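Local coordinates for tryptophan decarboxylase 1 (Oryza sativa subsp. japonica, PDB 6KHO), which catalyses the pyridoxal-phosphate-dependent decarboxylation of L-tryptophan to tryptamine and of 5-hydroxy-L-tryptophan to serotonin, at residues A102-T107 against V483-V488; A299-S304 against N432-C437; T136-L141 against R385-W390; G168-G173 against V380-R385. All coordinates share one frame; numbering follows the deposited sequence.

Contact 1. Residues A102-T107 against V483-V488; sequences AFFPST and VLRFAV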
# COMPACT_ATOMS: atom_id res chain seq x y z
N ALA A 102 3.23 -21.68 9.58
CA ALA A 102 2.30 -21.62 8.46
C ALA A 102 2.75 -20.64 7.38
O ALA A 102 3.60 -19.77 7.60
CB ALA A 102 0.91 -21.24 8.98
N PHE A 103 2.16 -20.80 6.19
CA PHE A 103 2.33 -19.87 5.05
C PHE A 103 3.82 -19.69 4.79
O PHE A 103 4.53 -20.69 4.60
CB PHE A 103 1.53 -18.61 5.36
CG PHE A 103 0.12 -18.90 5.83
CD1 PHE A 103 -0.76 -19.60 5.02
CD2 PHE A 103 -0.31 -18.51 7.09
CE1 PHE A 103 -2.04 -19.89 5.45
CE2 PHE A 103 -1.60 -18.80 7.52
CZ PHE A 103 -2.46 -19.49 6.70
N PHE A 104 4.33 -18.46 4.74
CA PHE A 104 5.76 -18.21 4.89
C PHE A 104 5.95 -17.22 6.04
O PHE A 104 5.09 -16.36 6.26
CB PHE A 104 6.40 -17.65 3.62
CG PHE A 104 6.34 -18.60 2.45
CD1 PHE A 104 7.01 -19.82 2.49
CD2 PHE A 104 5.62 -18.27 1.31
CE1 PHE A 104 6.97 -20.68 1.40
CE2 PHE A 104 5.57 -19.14 0.22
CZ PHE A 104 6.23 -20.34 0.28
N PRO A 105 7.02 -17.33 6.81
CA PRO A 105 7.19 -16.42 7.95
C PRO A 105 7.33 -14.97 7.48
O PRO A 105 7.77 -14.69 6.36
CB PRO A 105 8.48 -16.92 8.62
CG PRO A 105 9.17 -17.70 7.60
CD PRO A 105 8.11 -18.32 6.73
N SER A 106 6.89 -14.05 8.33
CA SER A 106 7.11 -12.62 8.10
C SER A 106 8.35 -12.25 8.91
O SER A 106 8.25 -11.80 10.05
CB SER A 106 5.89 -11.81 8.49
OG SER A 106 5.47 -12.09 9.82
N THR A 107 9.54 -12.48 8.32
CA THR A 107 10.76 -12.29 9.09
C THR A 107 11.00 -10.80 9.32
O THR A 107 10.58 -9.95 8.53
CB THR A 107 11.97 -12.93 8.39
OG1 THR A 107 12.28 -12.28 7.14
CG2 THR A 107 11.71 -14.42 8.12
N VAL A 483 -1.71 -32.48 2.32
CA VAL A 483 -0.31 -32.34 2.69
C VAL A 483 -0.18 -31.26 3.76
O VAL A 483 -0.88 -30.24 3.72
CB VAL A 483 0.57 -32.02 1.46
CG1 VAL A 483 1.98 -31.66 1.87
CG2 VAL A 483 0.57 -33.21 0.49
N LEU A 484 0.69 -31.49 4.74
CA LEU A 484 1.01 -30.50 5.75
C LEU A 484 2.25 -29.72 5.32
O LEU A 484 3.27 -30.32 4.96
CB LEU A 484 1.24 -31.15 7.11
CG LEU A 484 0.05 -31.88 7.75
CD1 LEU A 484 0.31 -32.18 9.23
CD2 LEU A 484 -1.23 -31.08 7.59
N ARG A 485 2.15 -28.39 5.35
CA ARG A 485 3.32 -27.54 5.16
C ARG A 485 4.00 -27.25 6.49
O ARG A 485 3.34 -27.00 7.51
CB ARG A 485 2.92 -26.22 4.49
CG ARG A 485 2.36 -26.37 3.09
CD ARG A 485 1.80 -25.05 2.58
NE ARG A 485 2.83 -24.17 2.02
CZ ARG A 485 3.46 -23.22 2.72
NH1 ARG A 485 3.19 -23.03 4.01
NH2 ARG A 485 4.38 -22.47 2.12
N PHE A 486 5.33 -27.28 6.48
CA PHE A 486 6.17 -26.87 7.61
C PHE A 486 7.14 -25.80 7.11
O PHE A 486 8.18 -26.13 6.52
CB PHE A 486 6.91 -28.06 8.23
CG PHE A 486 7.43 -27.80 9.62
CD1 PHE A 486 6.58 -27.88 10.71
CD2 PHE A 486 8.76 -27.47 9.82
CE1 PHE A 486 7.05 -27.65 11.99
CE2 PHE A 486 9.24 -27.23 11.10
CZ PHE A 486 8.39 -27.32 12.19
N ALA A 487 6.80 -24.53 7.33
CA ALA A 487 7.56 -23.40 6.80
C ALA A 487 8.43 -22.83 7.92
O ALA A 487 7.92 -22.17 8.83
CB ALA A 487 6.62 -22.35 6.23
N VAL A 488 9.72 -23.09 7.83
CA VAL A 488 10.70 -22.71 8.85
C VAL A 488 11.11 -21.26 8.64
O VAL A 488 11.17 -20.79 7.50
CB VAL A 488 11.92 -23.66 8.76
CG1 VAL A 488 13.14 -23.06 9.43
CG2 VAL A 488 11.59 -25.04 9.36
O HOH W 1 6.04 -19.84 8.62
O HOH W 2 0.78 -23.42 5.69

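Contact 2. Residues A299-S304 against N432-C437; sequences AAYAGS and NFALVC. With PLP (pyridoxal-5'-phosphate), chain C.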
# COMPACT_ATOMS: atom_id res chain seq x y z
N ALA A 299 9.09 -14.08 -7.59
CA ALA A 299 9.98 -14.74 -6.63
C ALA A 299 9.76 -14.17 -5.24
O ALA A 299 10.72 -13.93 -4.50
CB ALA A 299 11.44 -14.61 -7.04
N ALA A 300 8.49 -13.99 -4.87
CA ALA A 300 8.13 -13.24 -3.67
C ALA A 300 8.85 -13.74 -2.43
O ALA A 300 9.35 -12.95 -1.63
CB ALA A 300 6.61 -13.31 -3.46
N TYR A 301 8.91 -15.06 -2.26
CA TYR A 301 9.55 -15.69 -1.11
C TYR A 301 11.00 -16.07 -1.40
O TYR A 301 11.92 -15.59 -0.74
CB TYR A 301 8.75 -16.94 -0.70
CG TYR A 301 9.49 -17.89 0.22
CD1 TYR A 301 9.70 -17.58 1.57
CD2 TYR A 301 9.94 -19.11 -0.25
CE1 TYR A 301 10.36 -18.46 2.41
CE2 TYR A 301 10.60 -19.99 0.57
CZ TYR A 301 10.80 -19.67 1.90
OH TYR A 301 11.46 -20.57 2.71
N ALA A 302 11.21 -16.92 -2.40
CA ALA A 302 12.52 -17.52 -2.61
C ALA A 302 13.52 -16.55 -3.23
O ALA A 302 14.71 -16.86 -3.22
CB ALA A 302 12.38 -18.76 -3.48
N GLY A 303 13.08 -15.42 -3.77
CA GLY A 303 14.03 -14.43 -4.27
C GLY A 303 15.10 -14.07 -3.26
O GLY A 303 16.27 -13.90 -3.61
N SER A 304 14.72 -13.93 -1.98
CA SER A 304 15.70 -13.56 -0.95
C SER A 304 16.83 -14.58 -0.84
O SER A 304 17.97 -14.20 -0.55
CB SER A 304 15.02 -13.40 0.41
OG SER A 304 14.11 -12.33 0.40
N ASN A 432 13.44 -27.30 -1.75
CA ASN A 432 14.36 -26.36 -2.39
C ASN A 432 14.85 -25.27 -1.44
O ASN A 432 15.99 -24.80 -1.57
CB ASN A 432 13.70 -25.69 -3.59
CG ASN A 432 13.46 -26.66 -4.73
OD1 ASN A 432 14.36 -27.41 -5.11
ND2 ASN A 432 12.24 -26.67 -5.27
N PHE A 433 14.02 -24.85 -0.49
CA PHE A 433 14.36 -23.71 0.36
C PHE A 433 14.13 -24.05 1.82
O PHE A 433 14.72 -25.01 2.32
CB PHE A 433 13.57 -22.49 -0.11
CG PHE A 433 13.76 -22.20 -1.59
CD1 PHE A 433 14.96 -21.67 -2.05
CD2 PHE A 433 12.77 -22.51 -2.51
CE1 PHE A 433 15.15 -21.43 -3.41
CE2 PHE A 433 12.95 -22.27 -3.87
CZ PHE A 433 14.14 -21.73 -4.32
N ALA A 434 13.28 -23.30 2.53
CA ALA A 434 13.07 -23.54 3.96
C ALA A 434 11.67 -24.07 4.26
O ALA A 434 11.23 -24.01 5.41
CB ALA A 434 13.35 -22.28 4.77
N LEU A 435 10.98 -24.59 3.25
CA LEU A 435 9.66 -25.18 3.42
C LEU A 435 9.75 -26.68 3.16
O LEU A 435 10.31 -27.11 2.14
CB LEU A 435 8.64 -24.53 2.48
CG LEU A 435 7.29 -25.24 2.29
CD1 LEU A 435 6.33 -24.95 3.45
CD2 LEU A 435 6.66 -24.84 0.96
N VAL A 436 9.19 -27.47 4.08
CA VAL A 436 9.13 -28.92 3.94
C VAL A 436 7.66 -29.32 3.83
O VAL A 436 6.84 -28.93 4.67
CB VAL A 436 9.79 -29.64 5.13
CG1 VAL A 436 9.55 -31.14 5.04
CG2 VAL A 436 11.27 -29.33 5.18
N CYS A 437 7.33 -30.09 2.79
CA CYS A 437 5.99 -30.63 2.64
C CYS A 437 6.02 -32.11 3.01
O CYS A 437 6.85 -32.87 2.49
CB CYS A 437 5.47 -30.45 1.21
SG CYS A 437 5.10 -28.73 0.70
N1 PLP C . 3.40 -14.90 -4.71
C2 PLP C . 4.19 -15.75 -3.97
C2A PLP C . 5.05 -16.79 -4.61
C3 PLP C . 4.18 -15.65 -2.58
O3 PLP C . 4.97 -16.50 -1.84
C4 PLP C . 3.40 -14.69 -1.95
C4A PLP C . 3.67 -14.33 -0.52
C5 PLP C . 2.61 -13.84 -2.70
C6 PLP C . 2.61 -13.95 -4.09
C5A PLP C . 1.76 -12.83 -1.96
O4P PLP C . 1.22 -11.83 -2.79
P PLP C . 0.80 -10.38 -2.19
O1P PLP C . -0.04 -10.54 -0.96
O2P PLP C . 0.07 -9.64 -3.28
O3P PLP C . 2.03 -9.58 -1.77

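Contact 3. Residues T136-L141 against R385-W390; sequences TEMEVL and RGLKLW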
# COMPACT_ATOMS: atom_id res chain seq x y z
N THR A 136 13.18 9.39 -2.39
CA THR A 136 13.26 8.74 -3.69
C THR A 136 14.66 8.24 -3.98
O THR A 136 14.83 7.11 -4.46
CB THR A 136 12.78 9.72 -4.76
OG1 THR A 136 11.36 9.92 -4.61
CG2 THR A 136 13.13 9.21 -6.18
N GLU A 137 15.68 9.05 -3.66
CA GLU A 137 17.05 8.62 -3.94
C GLU A 137 17.46 7.45 -3.05
O GLU A 137 18.23 6.60 -3.49
CB GLU A 137 18.01 9.80 -3.78
CG GLU A 137 17.69 10.91 -4.79
CD GLU A 137 18.91 11.71 -5.25
OE1 GLU A 137 20.06 11.34 -4.93
OE2 GLU A 137 18.70 12.73 -5.94
N MET A 138 16.99 7.39 -1.81
CA MET A 138 17.31 6.23 -0.98
C MET A 138 16.57 4.99 -1.46
O MET A 138 17.09 3.88 -1.36
CB MET A 138 16.98 6.49 0.48
CG MET A 138 17.28 5.27 1.37
SD MET A 138 17.77 5.71 3.06
CE MET A 138 19.54 6.02 2.80
N GLU A 139 15.33 5.15 -1.92
CA GLU A 139 14.64 4.00 -2.50
C GLU A 139 15.42 3.46 -3.69
O GLU A 139 15.60 2.24 -3.82
CB GLU A 139 13.23 4.38 -2.90
CG GLU A 139 12.45 3.22 -3.52
CD GLU A 139 10.94 3.42 -3.42
OE1 GLU A 139 10.48 4.13 -2.48
OE2 GLU A 139 10.23 2.90 -4.31
N VAL A 140 15.89 4.35 -4.56
CA VAL A 140 16.68 3.90 -5.71
C VAL A 140 17.96 3.21 -5.23
O VAL A 140 18.36 2.17 -5.76
CB VAL A 140 16.98 5.08 -6.64
CG1 VAL A 140 18.02 4.67 -7.69
CG2 VAL A 140 15.68 5.55 -7.32
N LEU A 141 18.62 3.77 -4.22
CA LEU A 141 19.87 3.18 -3.74
C LEU A 141 19.62 1.81 -3.11
O LEU A 141 20.38 0.87 -3.35
CB LEU A 141 20.54 4.13 -2.74
CG LEU A 141 21.84 3.67 -2.07
CD1 LEU A 141 22.95 3.64 -3.09
CD2 LEU A 141 22.21 4.61 -0.95
N ARG A 385 9.45 3.90 2.18
CA ARG A 385 9.76 2.49 2.43
C ARG A 385 11.22 2.16 2.21
O ARG A 385 11.70 1.14 2.71
CB ARG A 385 8.95 1.56 1.52
CG ARG A 385 7.46 1.69 1.66
CD ARG A 385 6.71 0.44 1.13
NE ARG A 385 5.48 0.40 1.90
CZ ARG A 385 4.34 0.95 1.50
NH1 ARG A 385 4.27 1.50 0.29
NH2 ARG A 385 3.28 0.93 2.31
N GLY A 386 11.93 2.98 1.44
CA GLY A 386 13.34 2.71 1.20
C GLY A 386 14.16 2.72 2.48
O GLY A 386 15.18 2.02 2.56
N LEU A 387 13.72 3.47 3.49
CA LEU A 387 14.54 3.65 4.68
C LEU A 387 14.76 2.33 5.41
O LEU A 387 15.90 1.98 5.75
CB LEU A 387 13.90 4.69 5.60
CG LEU A 387 14.73 5.09 6.83
CD1 LEU A 387 16.07 5.68 6.40
CD2 LEU A 387 13.97 6.09 7.69
N LYS A 388 13.69 1.57 5.66
CA LYS A 388 13.87 0.34 6.44
C LYS A 388 14.68 -0.68 5.66
O LYS A 388 15.49 -1.41 6.25
CB LYS A 388 12.51 -0.25 6.85
CG LYS A 388 11.63 -0.72 5.70
CD LYS A 388 10.30 -1.23 6.23
CE LYS A 388 9.25 -1.28 5.13
NZ LYS A 388 7.93 -1.77 5.67
N LEU A 389 14.50 -0.75 4.34
CA LEU A 389 15.28 -1.70 3.54
C LEU A 389 16.77 -1.34 3.55
O LEU A 389 17.63 -2.22 3.70
CB LEU A 389 14.74 -1.75 2.11
CG LEU A 389 15.38 -2.83 1.24
CD1 LEU A 389 15.38 -4.19 1.95
CD2 LEU A 389 14.67 -2.91 -0.13
N TRP A 390 17.09 -0.06 3.40
CA TRP A 390 18.49 0.38 3.50
C TRP A 390 19.05 0.11 4.89
O TRP A 390 20.18 -0.35 5.04
CB TRP A 390 18.60 1.86 3.14
CG TRP A 390 19.92 2.47 3.50
CD1 TRP A 390 21.11 2.32 2.85
CD2 TRP A 390 20.19 3.32 4.63
NE1 TRP A 390 22.10 3.02 3.50
CE2 TRP A 390 21.56 3.64 4.60
CE3 TRP A 390 19.40 3.83 5.67
CZ2 TRP A 390 22.17 4.47 5.55
CZ3 TRP A 390 20.00 4.67 6.62
CH2 TRP A 390 21.38 4.97 6.55
O HOH W 3 11.16 5.27 -0.31
O HOH W 4 8.10 3.54 -0.97

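Contact 4. Residues G168-G173 against V380-R385; sequences GGVILG and VGRRFR. With PLP (pyridoxal-5'-phosphate), chain J.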
# COMPACT_ATOMS: atom_id res chain seq x y z
N GLY A 168 15.19 -0.31 -14.15
CA GLY A 168 15.01 0.35 -12.87
C GLY A 168 14.00 -0.42 -12.05
O GLY A 168 13.51 -1.48 -12.46
N GLY A 169 13.69 0.13 -10.88
CA GLY A 169 12.87 -0.58 -9.92
C GLY A 169 11.97 0.35 -9.15
O GLY A 169 12.06 1.57 -9.25
N VAL A 170 11.07 -0.26 -8.37
CA VAL A 170 10.20 0.47 -7.47
C VAL A 170 9.84 -0.45 -6.31
O VAL A 170 9.66 -1.65 -6.49
CB VAL A 170 8.93 0.98 -8.20
CG1 VAL A 170 8.11 -0.19 -8.77
CG2 VAL A 170 8.06 1.83 -7.24
N ILE A 171 9.75 0.13 -5.11
CA ILE A 171 9.24 -0.60 -3.96
C ILE A 171 7.73 -0.39 -3.91
O ILE A 171 7.25 0.75 -3.87
CB ILE A 171 9.90 -0.13 -2.66
CG1 ILE A 171 11.41 -0.39 -2.70
CG2 ILE A 171 9.24 -0.82 -1.47
CD1 ILE A 171 12.16 0.26 -1.48
N LEU A 172 6.99 -1.49 -3.94
CA LEU A 172 5.54 -1.50 -3.84
C LEU A 172 5.13 -2.21 -2.55
O LEU A 172 5.96 -2.81 -1.86
CB LEU A 172 4.91 -2.20 -5.06
CG LEU A 172 5.32 -1.62 -6.42
CD1 LEU A 172 4.87 -2.50 -7.60
CD2 LEU A 172 4.78 -0.20 -6.57
N GLY A 173 3.84 -2.15 -2.24
CA GLY A 173 3.35 -2.84 -1.06
C GLY A 173 3.27 -4.34 -1.23
O GLY A 173 3.58 -5.09 -0.30
N VAL A 380 -0.81 7.76 -5.93
CA VAL A 380 -0.02 8.99 -6.01
C VAL A 380 0.93 9.04 -4.81
O VAL A 380 2.15 8.93 -4.98
CB VAL A 380 -0.91 10.24 -6.07
CG1 VAL A 380 -0.07 11.51 -6.30
CG2 VAL A 380 -1.95 10.10 -7.19
N GLY A 381 0.38 9.18 -3.60
CA GLY A 381 1.22 9.22 -2.41
C GLY A 381 1.90 7.89 -2.12
O GLY A 381 1.52 6.84 -2.63
N ARG A 382 2.93 7.95 -1.28
CA ARG A 382 3.68 6.76 -0.90
C ARG A 382 4.55 7.07 0.31
O ARG A 382 5.06 8.19 0.43
CB ARG A 382 4.55 6.24 -2.06
CG ARG A 382 5.53 7.28 -2.64
CD ARG A 382 5.90 6.97 -4.10
NE ARG A 382 6.13 5.55 -4.31
CZ ARG A 382 7.26 4.92 -4.00
NH1 ARG A 382 8.27 5.61 -3.49
NH2 ARG A 382 7.38 3.62 -4.22
N ARG A 383 4.71 6.07 1.18
CA ARG A 383 5.60 6.10 2.34
C ARG A 383 7.06 6.00 1.90
O ARG A 383 7.39 5.54 0.81
CB ARG A 383 5.32 4.92 3.28
CG ARG A 383 4.09 5.04 4.14
CD ARG A 383 3.92 3.78 5.01
NE ARG A 383 5.12 3.49 5.81
CZ ARG A 383 5.37 4.00 7.00
NH1 ARG A 383 4.50 4.84 7.58
NH2 ARG A 383 6.48 3.66 7.63
N PHE A 384 7.94 6.42 2.81
CA PHE A 384 9.39 6.28 2.69
C PHE A 384 9.79 4.85 3.06
O PHE A 384 10.38 4.59 4.11
CB PHE A 384 10.05 7.33 3.58
CG PHE A 384 11.55 7.45 3.43
CD1 PHE A 384 12.26 6.68 2.52
CD2 PHE A 384 12.24 8.35 4.23
CE1 PHE A 384 13.63 6.81 2.41
CE2 PHE A 384 13.61 8.49 4.13
CZ PHE A 384 14.31 7.72 3.22
N ARG A 385 9.45 3.90 2.18
CA ARG A 385 9.76 2.49 2.43
C ARG A 385 11.22 2.16 2.21
O ARG A 385 11.70 1.14 2.71
CB ARG A 385 8.95 1.56 1.52
CG ARG A 385 7.46 1.69 1.66
CD ARG A 385 6.71 0.44 1.13
NE ARG A 385 5.48 0.40 1.90
CZ ARG A 385 4.34 0.95 1.50
NH1 ARG A 385 4.27 1.50 0.29
NH2 ARG A 385 3.28 0.93 2.31
N1 PLP J . -8.14 12.59 -4.77
C2 PLP J . -8.09 13.63 -3.86
C2A PLP J . -9.28 14.54 -3.67
C3 PLP J . -6.94 13.82 -3.12
O3 PLP J . -6.90 14.85 -2.22
C4 PLP J . -5.84 12.97 -3.27
C4A PLP J . -4.99 12.68 -2.07
C5 PLP J . -5.89 11.95 -4.21
C6 PLP J . -7.05 11.76 -4.95
C5A PLP J . -4.70 11.04 -4.41
O4P PLP J . -4.78 9.94 -3.54
P PLP J . -3.64 8.84 -3.32
O1P PLP J . -3.97 8.21 -1.99
O2P PLP J . -3.75 7.86 -4.47
O3P PLP J . -2.25 9.42 -3.29

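Contact 1. Residues A102-T107 against V483-V488
A102 and A487 bring their CA atoms to 5.8 Å where the irregular loop 102-107 passes the end of strand 481-487, the two backbones being joined by a water and a side chain and not by direct bonds. The water lies within bonding distance of both A102 O and A487 O. The direct link is made by R485, whose two terminal nitrogens converge end-on on the single carbonyl oxygen of F103. The bond from R485 NH1 to F103 O is 2.8 Å long, with 151° at the hydrogen, and lies in the carbonyl plane, on a lone pair. The one from R485 NH2 to F103 O is longer, 3.1 Å, more bent, and comes from above that plane. A bend at chi3 (83°) sets the guanidinium against F103 O. Since F103 N and R485 NH1 are both donors, they do not bond to each other; a second water accepts from both. The same guanidinium meets the F104 ring edge-first: the two planes stand 79° apart, and R485 CZ lies 4.9 Å from the centroid of F104, over the face. R485 NH2 makes the nearest approach there, 3.2 Å from F104 CE1. Beside the bonded oxygen the packing is tight, with A487 CB 3.1 Å from F103 O. P105 CG rests 3.7 Å from V488 O. F104 lines the cofactor pocket and binds serotonin. Next to that pocket, then, a buried and probably charged guanidinium is met by the carbonyls of F103, T273 and S274 and by the face of F104.

Contact 2. Residues A299-S304 against N432-C437
Y301, which lines the pyridoxal-phosphate pocket, reaches from the turn after strand 294-298 to F433 and A434. Its neighbour A300 faces the cofactor: A300 CB lies over one face of the pyridine ring, 3.5 Å from PLP C2, while Y301 CB passes PLP O3 at a looser distance. With Y301 CG anti to the backbone nitrogen (chi1 164°), the phenol extends away from the cofactor toward 432-437. There Y301 OH accepts a bent bond from A434 N, 3.3 Å long with an angle of 138° at the hydrogen, and the donor comes in at the edge of the phenol ring, near its plane. The methyl of the same residue closes on the hydroxyl, A434 CB being 3.3 Å from Y301 OH. Farther down the ring, Y301 CE2 touches F433 CB at 3.9 Å, and these two aromatic side chains run past each other in opposite directions without stacking. The F433 ring instead takes the methyl of A302 on one face, a CH-pi contact in which A302 CB is 3.6 Å from the ring centroid and 15° off the normal. On the opposite face lies CB of its own neighbour N432, displaced toward the rim. The Y301 ring stacks with F104 and with W331 of helix 328-331, which also touches F433 and A434. On one side, backbone bonds from A299 and A300 lead to S325 and S327, just past strand 323-326 in the latter case; on the other, A434 pairs with V488 and strand 435-440 runs antiparallel to strand 481-487.

Contact 3. Residues T136-L141 against R385-W390
M138 leaves helix 133-149 toward G386 and W390, its CB pointing at the neighbouring helix and its CG anti to the backbone nitrogen (chi1 179°). M138 CG lies 4.0 Å from G386 O and comes almost as near to W390 CB. The chain then bends at chi2 and chi3, which brings SD against two partners: M138 SD is 3.7 Å from L387 CD1 and 3.6 Å from W390 CE3. This is a Met-aromatic contact in which the sulfur stands obliquely to the six-membered ring. At the tip, M138 CE makes a CH-pi contact, 3.5 Å from the centroid of the five-membered ring of W390 and 20° off its normal. It stands 3.3 Å above the indole plane, over its centre, and the two side chains cross at about a right angle. The segment axes come within 8.5 Å at a crossing angle of 40°. Lacking a side chain, G386 brings its CA to 4.1 Å from E139 CA; a CB there would point at E139 and fall 2.8 Å from E139 CA, a clash. E139 OE1 is linked through one closely placed water to G386 N and, weakly, through another to R385 N. The same carboxylate is engaged by R382 in a salt bridge and by I171 N, while V88 of the second subunit packs on M138. The chemistry is therefore divided: a soft sulfur-methyl group packs on an indole face at one side of the close helix crossing, whereas a buried carboxylate, probably stabilised as an anion by R382, organises water on the other.

Contact 4. Residues G168-G173 against V380-R385
V170, in the middle of strand 168-172, is the first residue of its segment to touch R382: V170 CG2 lies 3.6 Å from R382 NH2. R382 CG sits between its backbone N and carbonyl carbon (chi1 55°), and a bend at chi3 brings NH2 to the strand. At I171 the backbone takes over. R382 NH2 comes to 2.9 Å from I171 O, near the guanidinium plane, but the angle is too poor for a hydrogen bond; the stronger partners of R382 are Q377, at NE, and E139, whose OE1 makes a salt bridge with NH1. The side chain of I171 turns to R385 instead, and I171 CG2 rests 3.8 Å from both R385 CB and R385 CD, across the aliphatic part of R385, extended from CG to NE. The strand is an outer member of the mixed seven-stranded sheet of fold type I pyridoxal-phosphate enzymes, antiparallel to its neighbour 339-343, and the 170-173 and 382-385 parts run at 94° to each other. Past I171 the contact thins. L172 points its side chain away, offering L172 O at 4.5 Å from R385 CD, and G173 N lies equally far from R385 NH1, obliquely to the guanidinium. The head of R385 goes on to a salt bridge with D337 of the second subunit. Beyond G173 the chain enters its own cofactor site at T175 and S176, while the other segment serves the site of the partner: G381 N donates to PLP O3P at 2.7 Å, nearly straight at 177°, and V380 N to PLP O2P at 3.3 Å. T175 N and S176 OG of the second subunit bond to the same cofactor.

How the contacts relate
All four contacts are buried, contacts 1 and 2 about 12 and 10 Å from the chain centre, contacts 3 and 4 farther out at about 19 and 16 Å. Contacts 1 and 2 share the antiparallel four-stranded sheet, strands 481-487 and 435-440 pairing through F486 N to V436 O, and their F104 and Y301 belong to one cofactor pocket. Contacts 3 and 4 share R385 and meet through E139, which unites a helix pair with the outer strand 168-172. Centres of the two groups are about 24 to 28 Å apart. Carbonyl oxygens and aromatic rings dominate the first; the second joins apolar helix packing to arginine-carboxylate chemistry near the partner subunit. Contact 2 alone has no second-subunit residue touching its segments.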